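Local coordinates for conserved uncharacterized protein (predicted phosphoesterase COG0622) (Streptococcus pneumoniae, PDB 3CK2) that is probably a manganese-dependent phosphoesterase of the calcineurin-like superfamily, with two manganese ions bound side by side in its predicted active site, at residues D89-F94 against Y111-V116; I10-S15 against G131-P136; N39-L44 against Q82-L87. All coordinates share one frame; numbering follows the deposited sequence.

Interaction 1. Residues D89-F94 against Y111-V116; sequences DINFNF and YGHLHV. With MN (manganese (II) ion), chain B.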
ATOM      1  N   ASP A  89     -12.290 -10.272   4.373  1.00 26.12           N
ATOM      2  CA  ASP A  89     -12.563 -10.478   5.791  1.00 26.40           C
ATOM      3  C   ASP A  89     -11.270 -10.568   6.584  1.00 25.86           C
ATOM      4  O   ASP A  89     -11.108 -11.460   7.421  1.00 24.82           O
ATOM      5  CB  ASP A  89     -13.406 -11.742   6.023  1.00 26.89           C
ATOM      6  CG  ASP A  89     -14.756 -11.705   5.312  1.00 28.23           C
ATOM      7  OD1 ASP A  89     -15.451 -10.678   5.396  1.00 30.89           O
ATOM      8  OD2 ASP A  89     -15.127 -12.723   4.679  1.00 32.56           O
ATOM      9  N   ILE A  90     -10.365  -9.634   6.320  1.00 26.16           N
ATOM     10  CA  ILE A  90      -9.044  -9.658   6.963  1.00 26.83           C
ATOM     11  C   ILE A  90      -9.089  -9.394   8.480  1.00 27.23           C
ATOM     12  O   ILE A  90      -8.152  -9.739   9.172  1.00 27.41           O
ATOM     13  CB  ILE A  90      -7.967  -8.774   6.252  1.00 26.49           C
ATOM     14  CG1 ILE A  90      -8.334  -7.281   6.241  1.00 26.38           C
ATOM     15  CG2 ILE A  90      -7.741  -9.287   4.864  1.00 27.03           C
ATOM     16  CD1 ILE A  90      -7.230  -6.427   5.672  1.00 25.42           C
ATOM     17  N   ASN A  91     -10.196  -8.841   8.990  1.00 27.78           N
ATOM     18  CA  ASN A  91     -10.383  -8.705  10.448  1.00 27.38           C
ATOM     19  C   ASN A  91     -10.660 -10.070  11.090  1.00 27.22           C
ATOM     20  O   ASN A  91     -10.474 -10.268  12.276  1.00 25.67           O
ATOM     21  CB  ASN A  91     -11.520  -7.718  10.761  1.00 27.72           C
ATOM     22  CG  ASN A  91     -11.041  -6.266  10.816  1.00 27.48           C
ATOM     23  OD1 ASN A  91     -10.285  -5.899  11.717  1.00 26.08           O
ATOM     24  ND2 ASN A  91     -11.478  -5.437   9.856  1.00 25.83           N
ATOM     25  N   PHE A  92     -11.137 -11.007  10.282  1.00 27.39           N
ATOM     26  CA  PHE A  92     -11.279 -12.384  10.722  1.00 27.47           C
ATOM     27  C   PHE A  92      -9.875 -13.031  10.726  1.00 27.42           C
ATOM     28  O   PHE A  92      -9.331 -13.293  11.778  1.00 27.43           O
ATOM     29  CB  PHE A  92     -12.295 -13.121   9.838  1.00 27.15           C
ATOM     30  CG  PHE A  92     -12.477 -14.579  10.167  1.00 27.09           C
ATOM     31  CD1 PHE A  92     -12.539 -15.023  11.486  1.00 27.47           C
ATOM     32  CD2 PHE A  92     -12.630 -15.504   9.145  1.00 27.42           C
ATOM     33  CE1 PHE A  92     -12.729 -16.368  11.781  1.00 27.32           C
ATOM     34  CE2 PHE A  92     -12.822 -16.850   9.431  1.00 28.59           C
ATOM     35  CZ  PHE A  92     -12.871 -17.283  10.762  1.00 27.53           C
ATOM     36  N   ASN A  93      -9.303 -13.258   9.552  1.00 27.82           N
ATOM     37  CA  ASN A  93      -7.918 -13.695   9.415  1.00 28.21           C
ATOM     38  C   ASN A  93      -7.432 -13.423   7.997  1.00 28.59           C
ATOM     39  O   ASN A  93      -8.166 -12.876   7.190  1.00 29.07           O
ATOM     40  CB  ASN A  93      -7.768 -15.183   9.783  1.00 28.34           C
ATOM     41  CG  ASN A  93      -8.668 -16.083   8.970  1.00 28.87           C
ATOM     42  OD1 ASN A  93      -8.854 -15.893   7.760  1.00 28.52           O
ATOM     43  ND2 ASN A  93      -9.234 -17.082   9.635  1.00 29.18           N
ATOM     44  N   PHE A  94      -6.203 -13.814   7.687  1.00 29.47           N
ATOM     45  CA  PHE A  94      -5.605 -13.501   6.407  1.00 29.91           C
ATOM     46  C   PHE A  94      -5.601 -14.695   5.450  1.00 30.59           C
ATOM     47  O   PHE A  94      -4.951 -14.634   4.418  1.00 31.44           O
ATOM     48  CB  PHE A  94      -4.180 -12.969   6.596  1.00 30.18           C
ATOM     49  CG  PHE A  94      -4.112 -11.615   7.268  1.00 29.77           C
ATOM     50  CD1 PHE A  94      -4.313 -10.464   6.552  1.00 29.98           C
ATOM     51  CD2 PHE A  94      -3.817 -11.507   8.619  1.00 30.90           C
ATOM     52  CE1 PHE A  94      -4.259  -9.230   7.151  1.00 30.08           C
ATOM     53  CE2 PHE A  94      -3.733 -10.255   9.240  1.00 31.23           C
ATOM     54  CZ  PHE A  94      -3.965  -9.114   8.493  1.00 31.00           C
ATOM     55  N   TYR A 111      -2.483  -4.085   1.017  1.00 20.57           N
ATOM     56  CA  TYR A 111      -3.825  -3.985   1.600  1.00 20.52           C
ATOM     57  C   TYR A 111      -3.932  -2.735   2.554  1.00 20.82           C
ATOM     58  O   TYR A 111      -2.929  -2.087   2.874  1.00 19.98           O
ATOM     59  CB  TYR A 111      -4.245  -5.347   2.250  1.00 20.38           C
ATOM     60  CG  TYR A 111      -3.530  -5.714   3.514  1.00 19.93           C
ATOM     61  CD1 TYR A 111      -4.126  -5.522   4.745  1.00 20.30           C
ATOM     62  CD2 TYR A 111      -2.265  -6.276   3.491  1.00 21.19           C
ATOM     63  CE1 TYR A 111      -3.462  -5.843   5.936  1.00 20.48           C
ATOM     64  CE2 TYR A 111      -1.577  -6.585   4.699  1.00 21.33           C
ATOM     65  CZ  TYR A 111      -2.189  -6.361   5.907  1.00 20.54           C
ATOM     66  OH  TYR A 111      -1.545  -6.675   7.098  1.00 22.31           O
ATOM     67  N   GLY A 112      -5.173  -2.377   2.913  1.00 20.69           N
ATOM     68  CA  GLY A 112      -5.460  -1.313   3.845  1.00 20.11           C
ATOM     69  C   GLY A 112      -6.433  -1.813   4.915  1.00 20.21           C
ATOM     70  O   GLY A 112      -6.222  -2.865   5.518  1.00 21.22           O
ATOM     71  N   HIS A 113      -7.462  -1.011   5.182  1.00 19.53           N
ATOM     72  CA  HIS A 113      -8.626  -1.369   5.983  1.00 18.98           C
ATOM     73  C   HIS A 113      -8.365  -1.326   7.496  1.00 18.95           C
ATOM     74  O   HIS A 113      -9.167  -0.721   8.227  1.00 18.51           O
ATOM     75  CB  HIS A 113      -9.246  -2.696   5.514  1.00 18.98           C
ATOM     76  CG  HIS A 113     -10.586  -2.992   6.118  1.00 17.98           C
ATOM     77  ND1 HIS A 113     -11.642  -2.110   6.070  1.00 17.98           N
ATOM     78  CD2 HIS A 113     -11.039  -4.077   6.787  1.00 17.12           C
ATOM     79  CE1 HIS A 113     -12.684  -2.629   6.699  1.00 16.80           C
ATOM     80  NE2 HIS A 113     -12.340  -3.824   7.144  1.00 17.36           N
ATOM     81  N   LEU A 114      -7.255  -1.930   7.952  1.00 18.95           N
ATOM     82  CA  LEU A 114      -6.935  -2.064   9.407  1.00 18.37           C
ATOM     83  C   LEU A 114      -6.376  -0.808  10.107  1.00 17.82           C
ATOM     84  O   LEU A 114      -6.472  -0.682  11.325  1.00 17.23           O
ATOM     85  CB  LEU A 114      -5.997  -3.237   9.625  1.00 18.37           C
ATOM     86  CG  LEU A 114      -6.501  -4.596   9.065  1.00 19.25           C
ATOM     87  CD1 LEU A 114      -5.457  -5.644   9.323  1.00 19.77           C
ATOM     88  CD2 LEU A 114      -7.874  -5.067   9.634  1.00 16.80           C
ATOM     89  N   HIS A 115      -5.824   0.131   9.316  1.00 17.37           N
ATOM     90  CA  HIS A 115      -5.199   1.346   9.835  1.00 16.83           C
ATOM     91  C   HIS A 115      -3.996   1.033  10.747  1.00 16.48           C
ATOM     92  O   HIS A 115      -3.647   1.830  11.605  1.00 14.97           O
ATOM     93  CB  HIS A 115      -6.202   2.225  10.606  1.00 16.02           C
ATOM     94  CG  HIS A 115      -7.360   2.752   9.798  1.00 16.50           C
ATOM     95  ND1 HIS A 115      -7.973   3.954  10.100  1.00 16.75           N
ATOM     96  CD2 HIS A 115      -8.067   2.221   8.767  1.00 15.00           C
ATOM     97  CE1 HIS A 115      -8.977   4.153   9.266  1.00 16.90           C
ATOM     98  NE2 HIS A 115      -9.053   3.124   8.435  1.00 18.63           N
ATOM     99  N   VAL A 116      -3.379  -0.133  10.541  1.00 16.74           N
ATOM    100  CA  VAL A 116      -2.251  -0.606  11.340  1.00 16.68           C
ATOM    101  C   VAL A 116      -1.072  -0.905  10.394  1.00 16.57           C
ATOM    102  O   VAL A 116      -1.196  -1.749   9.504  1.00 18.75           O
ATOM    103  CB  VAL A 116      -2.623  -1.883  12.204  1.00 16.59           C
ATOM    104  CG1 VAL A 116      -1.389  -2.443  12.915  1.00 13.25           C
ATOM    105  CG2 VAL A 116      -3.718  -1.555  13.257  1.00 15.65           C
TER
HETATM  106 MN    MN B 201     -10.500   3.080   6.728  0.80 18.33          MN
HETATM  107  O   HOH W   1     -11.014  -2.414   9.856  1.00 29.72           O
HETATM  108  O   HOH W   2     -10.951   0.995   7.270  1.00 20.43           O
HETATM  109  O   HOH W   3     -12.297   3.359   7.977  1.00 18.54           O
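Tyr111, the first residue of 111-116 to meet the other loop, offers its ring to both Ile90 and Phe94. The edge of the Phe94 ring is directed at the face of Tyr111 in an offset edge-to-face pair, centroids 5.5 Å apart and planes at 65°. Ile90 comes in beside it, its CD1 3.4 Å from Tyr111 CD1. That methyl ends an extended branch: CG1 sits between the backbone N and the carbonyl carbon (chi1 62°) and CD1 continues outward in extended form, reaching past Tyr111 to the backbone O of Gly112. Leu97 of helix 95-103 also packs on Ile90 and Tyr111, so this end of the contact is apolar. Farther along, His113 has its ring edge near Ile90 CG1, while the Asn91 side chain crosses that of His113 at about a right angle, amide and imidazole planes 70° apart. Asn91 ND2 lies 3.3 Å from His113 NE2, but both are donors and no bond forms. The amide nitrogen is instead tied to His113 through water: water 1 accepts from Asn91 ND2 at 3.1 Å, donates to His113 O at 3.0 Å, and rests over the centre of the imidazole face. His113 O takes a second water, water 2, itself a manganese ligand. Leu114 splits its two methyls between partners, CD1 meeting Phe94 CZ at 3.9 Å and CD2 sliding past Asn91 OD1; its CG touches Ile90 CD1. His115 makes no contact with 89-94 and turns to the metal, which its NE2 binds at 2.2 Å. His113 binds the second manganese through ND1. The Gly-His-X-His sequence of residues 112-115 is one of the signature motifs of the calcineurin-like metallophosphoesterases, one histidine serving each metal of the binuclear site.

Interaction 2. Residues I10-S15 against G131-P136; sequences IVMSDS and GSISQP. With MN (manganese (II) ion), chain B.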
ATOM      1  N   ILE A  10       5.842   3.561  -3.429  1.00 18.99           N
ATOM      2  CA  ILE A  10       5.237   4.342  -2.344  1.00 19.27           C
ATOM      3  C   ILE A  10       3.801   3.866  -2.205  1.00 20.24           C
ATOM      4  O   ILE A  10       3.063   3.786  -3.216  1.00 21.56           O
ATOM      5  CB  ILE A  10       5.300   5.905  -2.598  1.00 19.00           C
ATOM      6  CG1 ILE A  10       6.768   6.393  -2.658  1.00 17.56           C
ATOM      7  CG2 ILE A  10       4.528   6.670  -1.472  1.00 18.89           C
ATOM      8  CD1 ILE A  10       7.589   6.203  -1.277  1.00 13.63           C
ATOM      9  N   VAL A  11       3.437   3.487  -0.971  1.00 20.98           N
ATOM     10  CA  VAL A  11       2.131   2.912  -0.653  1.00 20.55           C
ATOM     11  C   VAL A  11       1.497   3.720   0.478  1.00 21.24           C
ATOM     12  O   VAL A  11       2.130   3.903   1.524  1.00 21.06           O
ATOM     13  CB  VAL A  11       2.270   1.424  -0.212  1.00 19.84           C
ATOM     14  CG1 VAL A  11       0.884   0.765  -0.100  1.00 17.48           C
ATOM     15  CG2 VAL A  11       3.182   0.652  -1.188  1.00 19.35           C
HETATM   16  N   MSE A  12       0.259   4.183   0.279  1.00 22.20           N
HETATM   17  CA  MSE A  12      -0.531   4.805   1.364  1.00 22.85           C
HETATM   18  C   MSE A  12      -1.959   4.263   1.370  1.00 21.46           C
HETATM   19  O   MSE A  12      -2.322   3.477   0.529  1.00 21.45           O
HETATM   20  CB  MSE A  12      -0.522   6.336   1.241  1.00 23.29           C
HETATM   21  CG  MSE A  12      -1.194   6.812  -0.019  1.00 25.56           C
HETATM   22 SE   MSE A  12      -1.236   8.745  -0.222  0.80 30.60          SE
HETATM   23  CE  MSE A  12      -1.259   8.758  -2.171  1.00 22.26           C
ATOM     24  N   SER A  13      -2.756   4.673   2.344  1.00 21.14           N
ATOM     25  CA  SER A  13      -4.074   4.105   2.561  1.00 20.84           C
ATOM     26  C   SER A  13      -4.826   4.823   3.633  1.00 20.55           C
ATOM     27  O   SER A  13      -4.236   5.359   4.572  1.00 18.96           O
ATOM     28  CB  SER A  13      -3.972   2.628   2.980  1.00 21.38           C
ATOM     29  OG  SER A  13      -5.211   1.958   2.870  1.00 20.52           O
ATOM     30  N   ASP A  14      -6.162   4.776   3.510  1.00 21.45           N
ATOM     31  CA  ASP A  14      -7.070   5.173   4.608  1.00 20.74           C
ATOM     32  C   ASP A  14      -6.787   6.627   5.018  1.00 20.94           C
ATOM     33  O   ASP A  14      -6.595   6.960   6.203  1.00 20.86           O
ATOM     34  CB  ASP A  14      -6.969   4.193   5.782  1.00 20.12           C
ATOM     35  CG  ASP A  14      -7.522   2.811   5.449  1.00 20.09           C
ATOM     36  OD1 ASP A  14      -8.762   2.599   5.663  1.00 16.43           O
ATOM     37  OD2 ASP A  14      -6.712   1.931   5.020  1.00 19.78           O
ATOM     38  N   SER A  15      -6.825   7.476   3.986  1.00 20.93           N
ATOM     39  CA  SER A  15      -6.616   8.923   4.060  1.00 20.31           C
ATOM     40  C   SER A  15      -7.884   9.714   4.477  1.00 19.78           C
ATOM     41  O   SER A  15      -7.775  10.800   4.991  1.00 19.50           O
ATOM     42  CB  SER A  15      -6.050   9.430   2.720  1.00 20.42           C
ATOM     43  OG  SER A  15      -6.732   8.885   1.608  1.00 21.13           O
ATOM     44  N   GLY A 131      -0.183   1.307   7.042  1.00 19.05           N
ATOM     45  CA  GLY A 131      -0.841   2.088   8.073  1.00 19.04           C
ATOM     46  C   GLY A 131      -1.898   3.003   7.495  1.00 19.72           C
ATOM     47  O   GLY A 131      -2.186   2.972   6.283  1.00 21.04           O
ATOM     48  N   SER A 132      -2.496   3.832   8.357  1.00 19.85           N
ATOM     49  CA  SER A 132      -3.353   4.937   7.924  1.00 18.92           C
ATOM     50  C   SER A 132      -2.617   6.295   7.940  1.00 18.86           C
ATOM     51  O   SER A 132      -2.051   6.716   8.957  1.00 18.30           O
ATOM     52  CB  SER A 132      -4.634   4.989   8.746  1.00 18.98           C
ATOM     53  OG  SER A 132      -5.358   6.164   8.424  1.00 18.10           O
ATOM     54  N   ILE A 133      -2.655   6.996   6.800  1.00 18.73           N
ATOM     55  CA  ILE A 133      -1.995   8.296   6.685  1.00 18.23           C
ATOM     56  C   ILE A 133      -2.809   9.406   7.386  1.00 18.71           C
ATOM     57  O   ILE A 133      -2.341  10.522   7.459  1.00 18.48           O
ATOM     58  CB  ILE A 133      -1.665   8.624   5.162  1.00 18.86           C
ATOM     59  CG1 ILE A 133      -0.527   9.657   5.015  1.00 18.79           C
ATOM     60  CG2 ILE A 133      -2.942   8.974   4.301  1.00 16.94           C
ATOM     61  CD1 ILE A 133      -0.010   9.764   3.572  1.00 17.03           C
ATOM     62  N   SER A 134      -4.034   9.107   7.875  1.00 18.66           N
ATOM     63  CA  SER A 134      -4.888  10.097   8.565  1.00 17.57           C
ATOM     64  C   SER A 134      -5.472   9.640   9.884  1.00 17.31           C
ATOM     65  O   SER A 134      -5.750  10.471  10.697  1.00 17.88           O
ATOM     66  CB  SER A 134      -6.059  10.514   7.681  1.00 17.42           C
ATOM     67  OG  SER A 134      -5.580  11.101   6.512  1.00 18.52           O
ATOM     68  N   GLN A 135      -5.692   8.341  10.090  1.00 17.93           N
ATOM     69  CA  GLN A 135      -6.432   7.827  11.257  1.00 17.77           C
ATOM     70  C   GLN A 135      -5.757   6.580  11.781  1.00 18.89           C
ATOM     71  O   GLN A 135      -6.261   5.450  11.595  1.00 19.88           O
ATOM     72  CB  GLN A 135      -7.848   7.433  10.841  1.00 18.97           C
ATOM     73  CG  GLN A 135      -8.756   8.607  10.538  1.00 17.41           C
ATOM     74  CD  GLN A 135     -10.146   8.212  10.170  1.00 17.89           C
ATOM     75  OE1 GLN A 135     -10.965   9.078   9.858  1.00 19.15           O
ATOM     76  NE2 GLN A 135     -10.446   6.928  10.203  1.00 16.92           N
ATOM     77  N   PRO A 136      -4.575   6.762  12.388  1.00 18.74           N
ATOM     78  CA  PRO A 136      -3.807   5.655  12.912  1.00 18.10           C
ATOM     79  C   PRO A 136      -4.516   4.908  14.053  1.00 17.76           C
ATOM     80  O   PRO A 136      -5.206   5.521  14.878  1.00 18.22           O
ATOM     81  CB  PRO A 136      -2.526   6.335  13.389  1.00 17.84           C
ATOM     82  CG  PRO A 136      -2.914   7.757  13.631  1.00 17.99           C
ATOM     83  CD  PRO A 136      -3.901   8.059  12.619  1.00 18.47           C
TER
HETATM   84 MN    MN B 201     -10.500   3.080   6.728  0.80 18.33          MN
HETATM   85  O   HOH W   3     -12.297   3.359   7.977  1.00 18.54           O
HETATM   86  O   HOH W   2     -10.951   0.995   7.270  1.00 20.43           O
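Ser132 OG is held by three bonds. It donates to Asp14 O at 2.7 Å, the hydroxyl tilted 24° from that carbonyl plane, and accepts from the backbone N of Gln135 at 2.8 Å and, at greater length, from the N of Ser134. The Gln135 bond makes an ST motif and the Ser134 bond an ST turn, which curl the chain after Ser132 and fix the hydroxyl so that its proton faces Asp14. With OG anti to the backbone N (chi1 172°), the oxygen is carried across to the other segment. Two residues on, Ser134 makes a similar reach, its OG donating to Ser15 O at 2.7 Å; this bond is strongly bent at the acceptor, with a C=O...OG angle of 115°. Between these two serines the backbone contributes a straight bond, Ile133 N to Ser13 O at 3.2 Å, and Ser132 CA adds a CA-H...O contact to the same oxygen. In the metallophosphoesterase fold the loop leaving strand 7-12 carries the first metal ligands of the Asp-X-His motif, here Asp14 and His16, and the loop after strand 125-130 is bonded to it through Ser132, Ile133 and Ser134. Asp14 OD1 binds manganese at 2.1 Å, an ion that also holds His16, Asp41 and His115. The other carboxylate oxygen, OD2, accepts from Ser13 OG at 2.6 Å, met from above the carboxylate plane, and from the backbone N of His113, so the group is held on both oxygens. Ile133 supplies the apolar part: its CG2 lies 3.5 Å from Ser15 CB, and its CD1 meets the SE of Met12, a selenomethionine, the two side chains crossing at a slant. Helix 19-29 and strand 145-150 cover this side through Ile21 and Tyr145, while Ser15 OG is hydrogen-bonded to His38 NE2.

Interaction 3. Residues N39-L44 against Q82-L87; sequences NGDSEL and QTHGHL. With MN (manganese (II) ion), chain B.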
ATOM      1  N   ASN A  39      -4.432   2.310  -1.061  1.00 21.36           N
ATOM      2  CA  ASN A  39      -5.166   1.060  -0.858  1.00 21.19           C
ATOM      3  C   ASN A  39      -6.621   1.257  -0.391  1.00 21.32           C
ATOM      4  O   ASN A  39      -7.273   0.326   0.087  1.00 20.41           O
ATOM      5  CB  ASN A  39      -4.392   0.156   0.109  1.00 21.21           C
ATOM      6  CG  ASN A  39      -2.984  -0.165  -0.373  1.00 20.99           C
ATOM      7  OD1 ASN A  39      -2.691  -0.058  -1.572  1.00 22.40           O
ATOM      8  ND2 ASN A  39      -2.098  -0.581   0.570  1.00 17.29           N
ATOM      9  N   GLY A  40      -7.101   2.491  -0.536  1.00 22.01           N
ATOM     10  CA  GLY A  40      -8.502   2.825  -0.390  1.00 21.63           C
ATOM     11  C   GLY A  40      -8.893   3.555   0.877  1.00 21.87           C
ATOM     12  O   GLY A  40      -8.077   3.869   1.755  1.00 22.05           O
ATOM     13  N   ASP A  41     -10.195   3.789   0.962  1.00 22.59           N
ATOM     14  CA  ASP A  41     -10.821   4.637   1.981  1.00 21.98           C
ATOM     15  C   ASP A  41     -10.243   6.044   1.918  1.00 22.00           C
ATOM     16  O   ASP A  41      -9.847   6.610   2.924  1.00 23.46           O
ATOM     17  CB  ASP A  41     -10.645   4.014   3.351  1.00 21.71           C
ATOM     18  CG  ASP A  41     -11.766   3.120   3.745  1.00 19.48           C
ATOM     19  OD1 ASP A  41     -12.635   2.834   2.919  1.00 15.09           O
ATOM     20  OD2 ASP A  41     -11.752   2.710   4.936  1.00 20.59           O
ATOM     21  N   SER A  42     -10.172   6.597   0.716  1.00 21.83           N
ATOM     22  CA  SER A  42      -9.761   7.994   0.524  1.00 21.71           C
ATOM     23  C   SER A  42     -10.912   8.962   0.750  1.00 21.71           C
ATOM     24  O   SER A  42     -10.705  10.107   1.192  1.00 21.24           O
ATOM     25  CB  SER A  42      -9.162   8.210  -0.881  1.00 21.85           C
ATOM     26  OG  SER A  42     -10.062   7.906  -1.900  1.00 20.67           O
ATOM     27  N   GLU A  43     -12.117   8.494   0.416  1.00 21.65           N
ATOM     28  CA  GLU A  43     -13.355   9.283   0.450  1.00 21.99           C
ATOM     29  C   GLU A  43     -13.369  10.399  -0.606  1.00 22.03           C
ATOM     30  O   GLU A  43     -14.160  11.323  -0.522  1.00 21.72           O
ATOM     31  CB  GLU A  43     -13.648   9.812   1.843  1.00 21.26           C
ATOM     32  CG  GLU A  43     -13.756   8.717   2.923  1.00 21.85           C
ATOM     33  CD  GLU A  43     -14.073   9.329   4.290  1.00 24.01           C
ATOM     34  OE1 GLU A  43     -14.543  10.481   4.319  1.00 28.27           O
ATOM     35  OE2 GLU A  43     -13.825   8.694   5.339  1.00 29.17           O
ATOM     36  N   LEU A  44     -12.506  10.243  -1.620  1.00 22.54           N
ATOM     37  CA  LEU A  44     -12.390  11.135  -2.760  1.00 22.37           C
ATOM     38  C   LEU A  44     -13.103  10.513  -3.955  1.00 22.27           C
ATOM     39  O   LEU A  44     -13.398   9.314  -3.965  1.00 21.63           O
ATOM     40  CB  LEU A  44     -10.898  11.406  -3.101  1.00 21.99           C
ATOM     41  CG  LEU A  44      -9.977  11.929  -1.995  1.00 22.95           C
ATOM     42  CD1 LEU A  44      -8.554  12.211  -2.538  1.00 23.95           C
ATOM     43  CD2 LEU A  44     -10.560  13.157  -1.251  1.00 21.31           C
ATOM     44  N   GLN A  82      -3.161  -5.780  -5.012  1.00 23.69           N
ATOM     45  CA  GLN A  82      -3.605  -4.669  -4.216  1.00 24.04           C
ATOM     46  C   GLN A  82      -5.107  -4.757  -4.008  1.00 23.93           C
ATOM     47  O   GLN A  82      -5.878  -4.911  -4.963  1.00 24.02           O
ATOM     48  CB  GLN A  82      -3.286  -3.395  -4.980  1.00 24.31           C
ATOM     49  CG  GLN A  82      -3.504  -2.136  -4.247  1.00 24.71           C
ATOM     50  CD  GLN A  82      -3.348  -0.916  -5.116  1.00 24.35           C
ATOM     51  OE1 GLN A  82      -3.209  -1.013  -6.353  1.00 25.99           O
ATOM     52  NE2 GLN A  82      -3.402   0.251  -4.484  1.00 21.33           N
ATOM     53  N   THR A  83      -5.519  -4.629  -2.761  1.00 23.65           N
ATOM     54  CA  THR A  83      -6.939  -4.634  -2.409  1.00 23.68           C
ATOM     55  C   THR A  83      -7.083  -3.876  -1.111  1.00 23.24           C
ATOM     56  O   THR A  83      -6.095  -3.682  -0.407  1.00 23.50           O
ATOM     57  CB  THR A  83      -7.503  -6.104  -2.321  1.00 23.31           C
ATOM     58  OG1 THR A  83      -8.923  -6.078  -2.363  1.00 24.28           O
ATOM     59  CG2 THR A  83      -7.058  -6.835  -1.065  1.00 24.10           C
ATOM     60  N   HIS A  84      -8.290  -3.412  -0.787  1.00 23.71           N
ATOM     61  CA  HIS A  84      -8.498  -2.782   0.526  1.00 23.08           C
ATOM     62  C   HIS A  84      -8.396  -3.792   1.657  1.00 22.35           C
ATOM     63  O   HIS A  84      -7.611  -3.620   2.569  1.00 22.95           O
ATOM     64  CB  HIS A  84      -9.809  -2.022   0.580  1.00 23.19           C
ATOM     65  CG  HIS A  84      -9.965  -1.151   1.791  1.00 23.35           C
ATOM     66  ND1 HIS A  84      -9.151  -0.063   2.032  1.00 24.33           N
ATOM     67  CD2 HIS A  84     -10.870  -1.179   2.806  1.00 23.66           C
ATOM     68  CE1 HIS A  84      -9.555   0.550   3.138  1.00 24.10           C
ATOM     69  NE2 HIS A  84     -10.592  -0.106   3.629  1.00 25.18           N
ATOM     70  N   GLY A  85      -9.172  -4.856   1.589  1.00 23.17           N
ATOM     71  CA  GLY A  85      -9.078  -5.975   2.564  1.00 23.23           C
ATOM     72  C   GLY A  85     -10.413  -6.434   3.116  1.00 23.14           C
ATOM     73  O   GLY A  85     -10.551  -7.569   3.497  1.00 23.19           O
ATOM     74  N   HIS A  86     -11.399  -5.545   3.111  1.00 23.21           N
ATOM     75  CA  HIS A  86     -12.726  -5.830   3.639  1.00 23.84           C
ATOM     76  C   HIS A  86     -13.455  -6.959   2.921  1.00 24.75           C
ATOM     77  O   HIS A  86     -14.256  -7.698   3.542  1.00 25.96           O
ATOM     78  CB  HIS A  86     -13.596  -4.544   3.646  1.00 23.87           C
ATOM     79  CG  HIS A  86     -13.892  -3.979   2.292  1.00 22.51           C
ATOM     80  ND1 HIS A  86     -12.909  -3.476   1.473  1.00 24.35           N
ATOM     81  CD2 HIS A  86     -15.065  -3.756   1.647  1.00 23.98           C
ATOM     82  CE1 HIS A  86     -13.457  -3.018   0.359  1.00 22.78           C
ATOM     83  NE2 HIS A  86     -14.766  -3.157   0.445  1.00 22.46           N
ATOM     84  N   LEU A  87     -13.176  -7.098   1.627  1.00 24.97           N
ATOM     85  CA  LEU A  87     -13.803  -8.120   0.841  1.00 25.64           C
ATOM     86  C   LEU A  87     -13.130  -9.460   1.069  1.00 26.04           C
ATOM     87  O   LEU A  87     -13.639 -10.455   0.570  1.00 26.79           O
ATOM     88  CB  LEU A  87     -13.801  -7.774  -0.668  1.00 25.61           C
ATOM     89  CG  LEU A  87     -14.508  -6.470  -1.051  1.00 24.89           C
ATOM     90  CD1 LEU A  87     -14.206  -6.098  -2.504  1.00 22.63           C
ATOM     91  CD2 LEU A  87     -16.019  -6.571  -0.774  1.00 20.75           C
TER
HETATM   92 MN    MN B 201     -10.500   3.080   6.728  0.80 18.33          MN
HETATM   93  O   HOH W   3     -12.297   3.359   7.977  1.00 18.54           O
HETATM   94  O   HOH W   2     -10.951   0.995   7.270  1.00 20.43           O
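Two hydrogen bonds join the segments, both made to Asn39. His84 ND1 donates to Asn39 O at 2.7 Å, nearly straight (160° at the hydrogen), with the acceptor lying almost in the imidazole plane. His84 CA adds a CA-H...O contact to the same oxygen. The second bond runs from Gln82 NE2 to Asn39 OD1 at 3.0 Å, in the carbonyl plane of the acceptor, although the two amides are turned steeply, 75° apart. Gln82, whose amide also has Arg55 as a partner, spans the distance with an extended side chain whose CG is anti to the backbone N (chi1 -172°). The rest of the Asn39 amide is also fixed, ND2 donating to Tyr111 O, so both ends of this buried group are satisfied.

Metal ligation is the second kind of interaction. The ND1 bond fixes the rotation of the His84 ring and leaves NE2 for one manganese; Asn39 is thus a second-shell residue to a first-shell ligand. Asp41 OD2 binds the other ion at 2.2 Å and also the one held by His84, making it the bridging carboxylate of the binuclear centre of calcineurin-like phosphoesterases, where the Gly-Asp pair follows the second core strand. Asn60 and His113 complete the protein ligands of the His84 ion. Asp41 OD1 accepts from the backbone N of Met61.

Most of the remaining packing is around the imidazole. The Asp41 and His84 side chains cross at about a right angle, Asp41 OD2 3.3 Å from His84 NE2 without a hydrogen bond, since both serve the metal. Gly40 passes close to the ring, its C 3.8 Å from His84 ND1.

How the interactions relate
From the N terminus, strand 7-12 leads into 10-15, which waits until 131-136 for its partner, so interaction 2 closes the longest loop, with 115 residues between its segments. Both other contacts nest inside it. Interaction 3 closes first, joining the loop after strand 35-38 to strand 78-83 and the loop that follows it; interaction 1 follows in series, joining the loop before helix 95-103 to the loop after strand 108-110. Cross-bonds link the three: Met12 O to Asn39 N between interactions 2 and 3, Gly112 N to His84 O between 1 and 3. Together they bring loops from the two mixed sheets around the pair of manganese ions.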